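Local atomic coordinates of N-terminal acetyltransferase-like protein (Chaetomium thermophilum, PDB entry 5NNP), a protein that probably serves as the TPR-type auxiliary subunit of an N-terminal acetyltransferase complex, consistent with NatA-like transfer of acetyl groups to protein N termini. Residues N148-A151 / L152-Y156; H528-S531 / L532-Q536; E681-I684 / R685-K688; E711-A714 / K715-I719. All coordinates share one frame; numbering follows the deposited sequence.

Each of the four contacts lies within one unbroken run of chain, so each closes no more than a helical turn or a helix end; they follow in series and none nests in or crosses another. Interaction 1 comes first, within helix 146-159. Much later in sequence, interaction 2 ends helix 527-534, yet in space it lies against interaction 1: Leu532 packs on Ala151 and Ile154, tying a late helix to the N-terminal array. Interaction 3 ends helix 673-685 on the opposite side of the chain's centre from interaction 2. Interaction 4, in helix 707-723, rests against it, Leu716 packing on Ile684.

Interaction 1. Residues N148-A151 / L152-Y156; sequences NWTA and LAIAY
Ile154 reaches back one turn to Thr150, its backbone N donating to Thr150 O at 2.8 Å. The neighbouring links have the same i to i+4 spacing: Ala153 N bonds to Trp149 O at 2.9 Å, and Ala155 N to Ala151 O at 2.9 Å. The first of the series, from Leu152 N to Asn148 O, is weak and stretched to 3.4 Å. This is regular alpha-helix inside helix 146-159, and every hydrogen bond across the contact is made by the backbone. The polar side-chain ends turn back along the chain instead: Asn148 ND2 bonds to Arg142 O, and Trp149 NE1 to Pro143 O, both in the short link before the helix.

Among the side chains, Thr150 and Ile154 meet most directly. With Thr150 OG1 set beside the backbone N (chi1 -57°), the methyl is left to do the touching, and Thr150 CG2 sits 3.7 Å from Ile154 CD1 as the two side chains slant past each other. Ile154 also lays its longer branch against the preceding turn, with Ile154 CG1 3.3 Å from Thr150 O.

Around this turn the helix is walled in by others, as in a TPR-like stack. Trp149 and Leu152 lean on Leu139 of helix 128-141, while helix 162-175 offers Thr171 and Tyr172 to Trp149, Ile168 to Leu152 and Leu169 to Ala153. Thr150 and Ile154 face Ile537 of helix 537-547, and Ala151 and Ile154 receive Leu532 from helix 527-534.

Interaction 2. Residues H528-S531 / L532-Q536; sequences HSFS and LRKGQ
Phe530 O is gripped by two backbone donors from the following turn: Lys534 N at 3.1 Å, with a fairly straight N-H...O angle of 161°, and Arg533 N, whose bond is strongly bent and weak. Next along the chain, Gly535 N donates to Ser531 O at 2.9 Å. A water then bridges Ser531 and Gln536, accepting from Ser531 OG at 2.7 Å and donating to Gln536 O.

These bonds finish off helix 527-534. Gly535 leaves the helical conformation with positive phi, which suits a glycine, and Gln536 stands at the N-cap position of helix 537-547, so only Gly535 and Gln536 separate the two helices.

Phe530 carries most of the side-chain contact. Its CG swings anti to the backbone N (chi1 -171°), placing the ring where Arg533 and Lys534 can both touch it. Phe530 CD1 lies 3.7 Å from Arg533 NH2, over one face of the guanidinium, whose plane stands 78° from that of the ring. Across the ring, Phe530 CE2 meets Lys534 CG at 3.5 Å, the lysine chain being bent twice as it passes.

Further out, His528 ND1 bonds to Tyr540 OH and NE2 to Gln124 OE1, while Gln536 OE1 hydrogen-bonds a polar side chain on a chain of another protein.

Interaction 3. Residues E681-I684 / R685-K688; sequences EVYI and RKKK
Arg685 NH1 holds Glu681 twice. It donates to Glu681 OE1 at 2.9 Å in a nearly straight salt bridge (170°) that uses the anti lone pair of the oxygen, and to the backbone oxygen Glu681 O at 2.6 Å. The arginine runs extended from CG to NE to get there, and its guanidinium stands 70° from the carboxylate plane. Asp572 takes Arg685 NE in a second salt bridge, and Glu681 OE2 probably bonds to Gln712 NE2, so both charged groups are anchored from elsewhere in the fold as well. Lys686 NZ and Lys688 NZ both form salt bridges with Glu19 OE2 of a different protein chain.

The backbone bonds form a Schellman motif that ends helix 673-685: Lys687 turns to positive phi, Lys688 N donates to Tyr683 O at 2.9 Å, and Lys687 N makes a weak bond to Ile684 O. One step earlier, Lys686 N bonds to Val682 O at 3.1 Å. Lys688 then takes the N-cap position of helix 689-702.

Packing is lighter. Ile684 and Arg685 run side by side, with Ile684 CD1 4.0 Å from Arg685 NH1. Tyr683 CB touches Lys688 O at 3.6 Å.

Interaction 4. Residues E711-A714 / K715-I719; sequences EQAA and KLRKI
Leu716 and Gln712 mark the packed side of this stretch of alpha-helix 707-723, one of the last helices in the chain's helical array. Leu716 N donates to Gln712 O at 2.9 Å, and Leu716 CB rests 3.3 Å from the same oxygen. Both side chains then leave the helix to meet its neighbours. Leu716 lodges among Phe680 and Ile684 of helix 673-685, Leu693 and Leu696 of helix 689-702, and Leu739 of helix 729-739. Gln712 packs on Phe680 and Leu696, while its NE2 also donates to Ile677 O.

The other side is looser. Glu711, Ala714 and Lys718 are exposed, and few of their side-chain atoms meet anything across the contact. Here the backbone does the work: Lys715 N bonds to Glu711 O at 2.8 Å. Although the two side chains carry opposite charges, Glu711 OE1 stays 4.9 Å from Lys715 NZ, too far for an ion pair; Glu711 pairs with Lys708 instead. Lys715 sends CG anti to its backbone N (chi1 -169°) and bends once, at chi3, so that NZ heads for Glu681 OE1, a long and weak ion pair, with the aliphatic part of the chain lying on Ile684.

Arg717 belongs half to each side, leaning on Leu739 while its backbone N makes a weak, 3.3 Å bond to Ala713 O. The first part of its side chain lies just beyond the same oxygen, with Arg717 CG 3.4 Å from Ala713 O.

Interaction 1. Residues N148-A151 / L152-Y156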
# COMPACT_ATOMS: atom_id res chain seq x y z
N ASN A 148 11.13 -23.09 11.92
CA ASN A 148 11.85 -22.47 13.03
C ASN A 148 13.26 -22.06 12.67
O ASN A 148 13.79 -21.16 13.30
CB ASN A 148 11.87 -23.41 14.23
CG ASN A 148 10.49 -23.67 14.78
OD1 ASN A 148 9.63 -22.80 14.73
ND2 ASN A 148 10.27 -24.88 15.29
N TRP A 149 13.87 -22.69 11.66
CA TRP A 149 15.21 -22.27 11.22
C TRP A 149 15.09 -20.98 10.41
O TRP A 149 15.80 -20.00 10.66
CB TRP A 149 15.91 -23.33 10.39
CG TRP A 149 16.29 -24.53 11.19
CD1 TRP A 149 15.49 -25.59 11.48
CD2 TRP A 149 17.56 -24.80 11.81
NE1 TRP A 149 16.17 -26.50 12.25
CE2 TRP A 149 17.45 -26.04 12.47
CE3 TRP A 149 18.79 -24.11 11.87
CZ2 TRP A 149 18.51 -26.61 13.19
CZ3 TRP A 149 19.84 -24.67 12.59
CH2 TRP A 149 19.69 -25.91 13.24
N THR A 150 14.17 -21.01 9.45
CA THR A 150 13.87 -19.86 8.60
C THR A 150 13.49 -18.62 9.42
O THR A 150 13.99 -17.53 9.16
CB THR A 150 12.74 -20.18 7.64
OG1 THR A 150 13.14 -21.31 6.87
CG2 THR A 150 12.43 -18.99 6.71
N ALA A 151 12.63 -18.81 10.42
CA ALA A 151 12.22 -17.75 11.33
C ALA A 151 13.41 -17.10 12.05
O ALA A 151 13.48 -15.88 12.14
CB ALA A 151 11.23 -18.28 12.35
N LEU A 152 14.35 -17.92 12.55
CA LEU A 152 15.53 -17.38 13.22
C LEU A 152 16.41 -16.65 12.21
O LEU A 152 16.99 -15.62 12.54
CB LEU A 152 16.34 -18.46 13.94
CG LEU A 152 17.69 -17.96 14.52
CD1 LEU A 152 17.52 -16.85 15.59
CD2 LEU A 152 18.58 -19.07 15.03
N ALA A 153 16.50 -17.16 10.98
CA ALA A 153 17.19 -16.43 9.92
C ALA A 153 16.52 -15.07 9.62
O ALA A 153 17.20 -14.05 9.47
CB ALA A 153 17.25 -17.27 8.67
N ILE A 154 15.18 -15.06 9.57
CA ILE A 154 14.45 -13.81 9.35
C ILE A 154 14.71 -12.79 10.47
O ILE A 154 14.94 -11.61 10.19
CB ILE A 154 12.93 -14.07 9.22
CG1 ILE A 154 12.62 -14.78 7.91
CG2 ILE A 154 12.16 -12.78 9.30
CD1 ILE A 154 11.38 -15.63 7.97
N ALA A 155 14.69 -13.25 11.72
CA ALA A 155 14.91 -12.35 12.86
C ALA A 155 16.29 -11.71 12.77
O ALA A 155 16.44 -10.50 13.01
CB ALA A 155 14.77 -13.09 14.15
N TYR A 156 17.29 -12.53 12.44
CA TYR A 156 18.65 -12.02 12.28
C TYR A 156 18.71 -11.00 11.13
O TYR A 156 19.30 -9.93 11.27
CB TYR A 156 19.62 -13.16 12.00
CG TYR A 156 20.16 -13.85 13.22
CD1 TYR A 156 20.59 -13.14 14.32
CD2 TYR A 156 20.27 -15.23 13.25
CE1 TYR A 156 21.11 -13.79 15.44
CE2 TYR A 156 20.76 -15.88 14.34
CZ TYR A 156 21.18 -15.17 15.44
OH TYR A 156 21.67 -15.87 16.51

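Interaction 2. Residues H528-S531 / L532-Q536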
# COMPACT_ATOMS: atom_id res chain seq x y z
N HIS A 528 3.15 -12.69 10.71
CA HIS A 528 4.45 -13.08 11.25
C HIS A 528 4.51 -14.62 11.37
O HIS A 528 5.53 -15.22 11.09
CB HIS A 528 4.71 -12.44 12.62
CG HIS A 528 4.48 -10.94 12.64
ND1 HIS A 528 5.06 -10.09 11.74
CD2 HIS A 528 3.74 -10.18 13.48
CE1 HIS A 528 4.67 -8.85 12.01
NE2 HIS A 528 3.88 -8.88 13.05
N SER A 529 3.39 -15.24 11.74
CA SER A 529 3.30 -16.70 11.81
C SER A 529 2.92 -17.34 10.50
O SER A 529 3.45 -18.37 10.10
CB SER A 529 2.28 -17.11 12.86
OG SER A 529 2.71 -16.67 14.12
N PHE A 530 1.95 -16.73 9.83
CA PHE A 530 1.36 -17.29 8.65
C PHE A 530 2.36 -17.45 7.51
O PHE A 530 2.37 -18.48 6.81
CB PHE A 530 0.19 -16.43 8.20
CG PHE A 530 -0.62 -17.06 7.12
CD1 PHE A 530 -1.52 -18.05 7.41
CD2 PHE A 530 -0.47 -16.66 5.81
CE1 PHE A 530 -2.26 -18.64 6.41
CE2 PHE A 530 -1.20 -17.24 4.82
CZ PHE A 530 -2.10 -18.23 5.11
N SER A 531 3.21 -16.44 7.32
CA SER A 531 4.21 -16.49 6.27
C SER A 531 5.20 -17.62 6.47
O SER A 531 5.76 -18.13 5.50
CB SER A 531 4.94 -15.15 6.16
OG SER A 531 4.16 -14.22 5.42
N LEU A 532 5.44 -18.01 7.73
CA LEU A 532 6.33 -19.13 8.02
C LEU A 532 5.68 -20.44 7.55
O LEU A 532 6.37 -21.37 7.16
CB LEU A 532 6.70 -19.20 9.51
CG LEU A 532 7.53 -18.04 10.08
CD1 LEU A 532 7.70 -18.18 11.58
CD2 LEU A 532 8.90 -17.93 9.43
N ARG A 533 4.35 -20.50 7.57
CA ARG A 533 3.65 -21.70 7.13
C ARG A 533 3.65 -21.78 5.60
O ARG A 533 3.83 -22.85 5.03
CB ARG A 533 2.21 -21.72 7.67
CG ARG A 533 2.08 -22.32 9.07
CD ARG A 533 1.31 -21.41 10.04
NE ARG A 533 -0.13 -21.40 9.79
CZ ARG A 533 -0.97 -20.51 10.32
NH1 ARG A 533 -0.50 -19.56 11.13
NH2 ARG A 533 -2.27 -20.56 10.03
N LYS A 534 3.45 -20.65 4.93
CA LYS A 534 3.51 -20.58 3.47
C LYS A 534 4.93 -20.73 2.91
O LYS A 534 5.11 -21.15 1.78
CB LYS A 534 2.93 -19.26 2.96
CG LYS A 534 1.57 -18.87 3.54
CD LYS A 534 0.50 -19.94 3.37
CE LYS A 534 0.18 -20.21 1.91
NZ LYS A 534 -0.87 -21.26 1.74
N GLY A 535 5.94 -20.35 3.69
CA GLY A 535 7.32 -20.38 3.21
C GLY A 535 7.71 -19.28 2.23
O GLY A 535 8.85 -19.21 1.80
N GLN A 536 6.76 -18.41 1.88
CA GLN A 536 7.00 -17.33 0.93
C GLN A 536 7.70 -16.15 1.59
O GLN A 536 7.10 -15.11 1.84
CB GLN A 536 5.68 -16.88 0.32
CG GLN A 536 4.95 -17.97 -0.44
CD GLN A 536 5.45 -18.17 -1.87
OE1 GLN A 536 6.45 -17.59 -2.30
NE2 GLN A 536 4.73 -18.99 -2.63
O HOH W 1 4.88 -14.84 2.89

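Interaction 3. Residues E681-I684 / R685-K688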
# COMPACT_ATOMS: atom_id res chain seq x y z
N GLU A 681 3.62 26.30 12.73
CA GLU A 681 2.43 26.96 13.27
C GLU A 681 1.94 26.33 14.58
O GLU A 681 1.54 27.06 15.50
CB GLU A 681 1.31 26.95 12.23
CG GLU A 681 1.69 27.59 10.92
CD GLU A 681 2.05 29.05 11.07
OE1 GLU A 681 1.64 29.65 12.08
OE2 GLU A 681 2.73 29.58 10.17
N VAL A 682 1.97 25.00 14.67
CA VAL A 682 1.56 24.29 15.88
C VAL A 682 2.49 24.53 17.07
O VAL A 682 2.02 24.76 18.19
CB VAL A 682 1.49 22.77 15.65
CG1 VAL A 682 1.37 22.02 16.99
CG2 VAL A 682 0.33 22.41 14.72
N TYR A 683 3.80 24.49 16.83
CA TYR A 683 4.78 24.62 17.92
C TYR A 683 4.96 26.04 18.49
O TYR A 683 5.21 26.18 19.69
CB TYR A 683 6.14 24.09 17.47
CG TYR A 683 6.17 22.58 17.36
CD1 TYR A 683 5.66 21.78 18.37
CD2 TYR A 683 6.69 21.97 16.23
CE1 TYR A 683 5.69 20.41 18.27
CE2 TYR A 683 6.72 20.60 16.13
CZ TYR A 683 6.22 19.82 17.15
OH TYR A 683 6.25 18.45 17.04
N ILE A 684 4.87 27.08 17.66
CA ILE A 684 4.97 28.43 18.23
C ILE A 684 3.80 28.67 19.19
O ILE A 684 3.97 29.30 20.24
CB ILE A 684 4.98 29.54 17.17
CG1 ILE A 684 3.95 29.26 16.09
CG2 ILE A 684 6.36 29.69 16.56
CD1 ILE A 684 4.08 30.17 14.91
N ARG A 685 2.63 28.16 18.82
CA ARG A 685 1.43 28.29 19.63
C ARG A 685 1.55 27.48 20.92
O ARG A 685 1.06 27.88 21.97
CB ARG A 685 0.20 27.85 18.82
CG ARG A 685 -0.17 28.82 17.70
CD ARG A 685 -1.30 28.26 16.85
NE ARG A 685 -1.76 29.18 15.80
CZ ARG A 685 -1.04 29.55 14.74
NH1 ARG A 685 0.21 29.11 14.59
NH2 ARG A 685 -1.56 30.37 13.84
N LYS A 686 2.24 26.34 20.81
CA LYS A 686 2.48 25.45 21.94
C LYS A 686 3.58 26.00 22.85
O LYS A 686 3.87 25.42 23.89
CB LYS A 686 2.86 24.06 21.43
CG LYS A 686 1.89 22.95 21.80
CD LYS A 686 2.40 21.59 21.32
CE LYS A 686 2.01 20.49 22.30
NZ LYS A 686 2.62 19.18 21.98
N LYS A 687 4.19 27.11 22.43
CA LYS A 687 5.30 27.75 23.13
C LYS A 687 6.57 26.89 23.16
O LYS A 687 7.45 27.09 24.00
CB LYS A 687 4.90 28.10 24.57
CG LYS A 687 3.65 28.95 24.69
CD LYS A 687 3.77 30.23 23.91
CE LYS A 687 2.58 31.14 24.18
NZ LYS A 687 2.41 31.38 25.64
N LYS A 688 6.66 25.94 22.23
CA LYS A 688 7.82 25.08 22.12
C LYS A 688 8.69 25.55 20.97
O LYS A 688 8.67 24.98 19.88
CB LYS A 688 7.40 23.62 21.93
CG LYS A 688 6.63 23.03 23.11
CD LYS A 688 7.46 23.05 24.40
CE LYS A 688 6.65 22.63 25.64
NZ LYS A 688 6.10 21.25 25.56

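Interaction 4. Residues E711-A714 / K715-I719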
# COMPACT_ATOMS: atom_id res chain seq x y z
N GLU A 711 8.15 34.14 5.94
CA GLU A 711 7.22 34.75 6.89
C GLU A 711 7.39 34.19 8.30
O GLU A 711 7.52 34.94 9.27
CB GLU A 711 5.79 34.53 6.40
CG GLU A 711 4.76 35.39 7.10
CD GLU A 711 3.35 35.03 6.68
OE1 GLU A 711 2.96 33.85 6.85
OE2 GLU A 711 2.65 35.93 6.17
N GLN A 712 7.39 32.86 8.41
CA GLN A 712 7.58 32.20 9.69
C GLN A 712 8.96 32.48 10.28
O GLN A 712 9.11 32.60 11.49
CB GLN A 712 7.36 30.69 9.55
CG GLN A 712 5.91 30.30 9.23
CD GLN A 712 5.76 28.83 8.86
OE1 GLN A 712 6.71 28.20 8.41
NE2 GLN A 712 4.56 28.28 9.05
N ALA A 713 9.97 32.60 9.42
CA ALA A 713 11.32 32.95 9.86
C ALA A 713 11.33 34.31 10.55
O ALA A 713 11.90 34.49 11.63
CB ALA A 713 12.30 32.93 8.69
N ALA A 714 10.67 35.28 9.91
CA ALA A 714 10.57 36.61 10.47
C ALA A 714 9.68 36.64 11.70
O ALA A 714 9.94 37.39 12.64
CB ALA A 714 10.05 37.58 9.41
N LYS A 715 8.63 35.83 11.70
CA LYS A 715 7.69 35.81 12.83
C LYS A 715 8.35 35.21 14.07
O LYS A 715 8.09 35.63 15.20
CB LYS A 715 6.42 35.02 12.46
CG LYS A 715 5.26 35.15 13.45
CD LYS A 715 3.94 34.67 12.82
CE LYS A 715 4.03 33.22 12.34
NZ LYS A 715 2.80 32.71 11.64
N LEU A 716 9.23 34.24 13.85
CA LEU A 716 9.91 33.57 14.95
C LEU A 716 10.87 34.50 15.66
O LEU A 716 10.91 34.57 16.88
CB LEU A 716 10.66 32.34 14.43
CG LEU A 716 11.19 31.31 15.42
CD1 LEU A 716 10.06 30.54 16.09
CD2 LEU A 716 12.14 30.36 14.70
N ARG A 717 11.66 35.23 14.87
CA ARG A 717 12.68 36.09 15.43
C ARG A 717 12.13 37.13 16.40
O ARG A 717 12.79 37.47 17.39
CB ARG A 717 13.46 36.77 14.31
CG ARG A 717 14.37 35.82 13.53
CD ARG A 717 15.44 36.61 12.81
NE ARG A 717 16.62 35.81 12.51
CZ ARG A 717 16.76 35.08 11.41
NH1 ARG A 717 15.79 35.04 10.51
NH2 ARG A 717 17.88 34.38 11.22
N LYS A 718 10.93 37.64 16.14
CA LYS A 718 10.28 38.58 17.05
C LYS A 718 9.98 37.92 18.40
O LYS A 718 10.25 38.50 19.46
CB LYS A 718 8.99 39.13 16.44
CG LYS A 718 8.19 40.03 17.38
CD LYS A 718 6.86 40.48 16.77
CE LYS A 718 6.04 41.28 17.77
NZ LYS A 718 6.83 42.41 18.36
N ILE A 719 9.43 36.71 18.35
CA ILE A 719 9.05 35.96 19.55
C ILE A 719 10.26 35.64 20.41
O ILE A 719 10.22 35.78 21.63
CB ILE A 719 8.32 34.65 19.17
CG1 ILE A 719 7.11 34.95 18.29
CG2 ILE A 719 7.89 33.89 20.42
CD1 ILE A 719 6.26 36.12 18.82